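Local structure of malonate decarboxylase acyl carrier protein (Pseudomonas fluorescens, 5VIT) at residues B[60-65]-B[87-92]. The protein probably serves as the acyl carrier subunit of malonate decarboxylase, bearing acetyl and malonyl groups as thioesters on a CoA-derived prosthetic group during turnover. Sequence-based numbering, arbitrary orientation.
Sequences ERLFDG and LRLEQG
Leu62, at the C-terminal end of helix 52-62, reaches across to Leu89 and Glu90 of helix 82-96, joining the two helices of an alpha+beta fold that pack on a mixed five-stranded sheet. The apolar part of the contact is carried by the two methyls of Leu62. CG stands anti to the backbone N (chi1 -165°), which directs the forked end at the neighbouring helix. CD2 lies 4.0 Å from Leu89 CD1 and meets Leu89 CB as well; Leu89 is buried and also packs on Val30, linking the CD2 side of the contact to strand 27-34. Next to Leu62, the Phe63 ring packs on Leu40 and Ile42 of strand 39-46 and meets Phe8 edge-to-face.

The other branch packs against the aliphatic part of an acidic side chain. Glu90 extends beyond CG, and its carboxylate is held chiefly by a salt bridge from OE2 to Arg86, while OE1 forms a long, weak ion pair with Arg521 of the MdcA chain. Cutting Leu62 back to an alanine would remove both methyls and would probably open a gap beside Leu89 and the Glu90 methylene, which would lose their shared apolar neighbour. Leu62 CA and Glu90 CA, the nearest such pair across the two segments, are 8.6 Å apart, and Leu62 CD1 rests 4.0 Å from Glu90 CG.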
loop_
_atom_site.group_PDB
_atom_site.type_symbol
_atom_site.label_atom_id
_atom_site.label_comp_id
_atom_site.label_asym_id
_atom_site.label_seq_id
_atom_site.Cartn_x
_atom_site.Cartn_y
_atom_site.Cartn_z
ATOM N N GLU B 60 -5.203 10.303 15.904
ATOM C CA GLU B 60 -3.844 10.757 15.677
ATOM C C GLU B 60 -3.404 10.427 14.257
ATOM O O GLU B 60 -2.833 11.265 13.578
ATOM C CB GLU B 60 -2.890 10.125 16.678
ATOM C CG GLU B 60 -2.847 10.834 18.003
ATOM C CD GLU B 60 -2.049 10.064 19.036
ATOM O OE1 GLU B 60 -1.502 8.984 18.697
ATOM O OE2 GLU B 60 -1.984 10.535 20.190
ATOM N N ARG B 61 -3.695 9.204 13.817
ATOM C CA ARG B 61 -3.310 8.735 12.491
ATOM C C ARG B 61 -4.109 9.392 11.414
ATOM O O ARG B 61 -3.593 9.739 10.348
ATOM C CB ARG B 61 -3.488 7.236 12.392
ATOM C CG ARG B 61 -2.571 6.516 13.312
ATOM C CD ARG B 61 -2.430 5.133 12.850
ATOM N NE ARG B 61 -1.451 4.427 13.652
ATOM C CZ ARG B 61 -1.026 3.212 13.354
ATOM N NH1 ARG B 61 -1.504 2.623 12.263
ATOM N NH2 ARG B 61 -0.135 2.605 14.132
ATOM N N LEU B 62 -5.392 9.547 11.689
ATOM C CA LEU B 62 -6.282 10.197 10.757
ATOM C C LEU B 62 -5.810 11.637 10.455
ATOM O O LEU B 62 -5.839 12.084 9.309
ATOM C CB LEU B 62 -7.695 10.170 11.329
ATOM C CG LEU B 62 -8.860 10.478 10.409
ATOM C CD1 LEU B 62 -8.913 9.487 9.248
ATOM C CD2 LEU B 62 -10.144 10.473 11.236
ATOM N N PHE B 63 -5.347 12.349 11.479
ATOM C CA PHE B 63 -4.998 13.765 11.315
ATOM C C PHE B 63 -3.485 14.044 11.224
ATOM O O PHE B 63 -3.057 15.200 11.265
ATOM C CB PHE B 63 -5.610 14.572 12.467
ATOM C CG PHE B 63 -7.085 14.346 12.634
ATOM C CD1 PHE B 63 -7.638 14.154 13.893
ATOM C CD2 PHE B 63 -7.921 14.310 11.526
ATOM C CE1 PHE B 63 -8.996 13.923 14.040
ATOM C CE2 PHE B 63 -9.277 14.083 11.669
ATOM C CZ PHE B 63 -9.815 13.887 12.926
ATOM N N ASP B 64 -2.691 12.985 11.076
ATOM C CA ASP B 64 -1.230 13.086 10.988
ATOM C C ASP B 64 -0.771 13.866 9.748
ATOM O O ASP B 64 -0.847 13.376 8.619
ATOM C CB ASP B 64 -0.621 11.669 11.000
ATOM C CG ASP B 64 0.913 11.662 10.999
ATOM O OD1 ASP B 64 1.503 10.560 11.043
ATOM O OD2 ASP B 64 1.542 12.735 10.954
ATOM N N GLY B 65 -0.289 15.086 9.970
ATOM C CA GLY B 65 0.286 15.896 8.908
ATOM C C GLY B 65 -0.756 16.415 7.933
ATOM O O GLY B 65 -0.442 16.779 6.794
ATOM N N LEU B 87 -13.215 4.130 8.458
ATOM C CA LEU B 87 -13.924 4.232 7.184
ATOM C C LEU B 87 -15.100 5.219 7.240
ATOM O O LEU B 87 -15.280 6.035 6.340
ATOM C CB LEU B 87 -14.414 2.850 6.755
ATOM C CG LEU B 87 -14.831 2.697 5.296
ATOM C CD1 LEU B 87 -13.680 3.092 4.359
ATOM C CD2 LEU B 87 -15.277 1.264 5.035
ATOM N N ARG B 88 -15.892 5.143 8.303
ATOM C CA ARG B 88 -17.009 6.066 8.490
ATOM C C ARG B 88 -16.611 7.515 8.702
ATOM O O ARG B 88 -17.274 8.422 8.201
ATOM C CB ARG B 88 -17.853 5.623 9.665
ATOM C CG ARG B 88 -18.736 4.507 9.251
ATOM C CD ARG B 88 -19.923 4.467 10.119
ATOM N NE ARG B 88 -21.120 4.173 9.360
ATOM C CZ ARG B 88 -21.425 2.988 8.862
ATOM N NH1 ARG B 88 -20.583 1.973 9.017
ATOM N NH2 ARG B 88 -22.573 2.826 8.203
ATOM N N LEU B 89 -15.536 7.719 9.458
ATOM C CA LEU B 89 -15.023 9.053 9.691
ATOM C C LEU B 89 -14.587 9.653 8.367
ATOM O O LEU B 89 -14.809 10.839 8.116
ATOM C CB LEU B 89 -13.873 9.023 10.696
ATOM C CG LEU B 89 -14.316 9.086 12.154
ATOM C CD1 LEU B 89 -13.212 8.637 13.085
ATOM C CD2 LEU B 89 -14.715 10.515 12.452
ATOM N N GLU B 90 -13.983 8.827 7.509
ATOM C CA GLU B 90 -13.543 9.301 6.200
ATOM C C GLU B 90 -14.762 9.587 5.318
ATOM O O GLU B 90 -14.776 10.592 4.596
ATOM C CB GLU B 90 -12.575 8.295 5.550
ATOM C CG GLU B 90 -11.158 8.331 6.176
ATOM C CD GLU B 90 -10.292 7.095 5.872
ATOM O OE1 GLU B 90 -10.850 5.979 5.727
ATOM O OE2 GLU B 90 -9.045 7.232 5.816
ATOM N N GLN B 91 -15.794 8.742 5.403
ATOM C CA GLN B 91 -17.069 9.004 4.718
ATOM C C GLN B 91 -17.707 10.339 5.146
ATOM O O GLN B 91 -18.228 11.100 4.320
ATOM C CB GLN B 91 -18.072 7.882 4.986
ATOM C CG GLN B 91 -17.679 6.506 4.458
ATOM C CD GLN B 91 -18.712 5.425 4.807
ATOM O OE1 GLN B 91 -19.621 5.642 5.630
ATOM N NE2 GLN B 91 -18.565 4.250 4.188
ATOM N N GLY B 92 -17.686 10.596 6.451
ATOM C CA GLY B 92 -18.197 11.838 6.999
ATOM C C GLY B 92 -17.444 13.060 6.493
ATOM O O GLY B 92 -18.059 14.015 6.025
#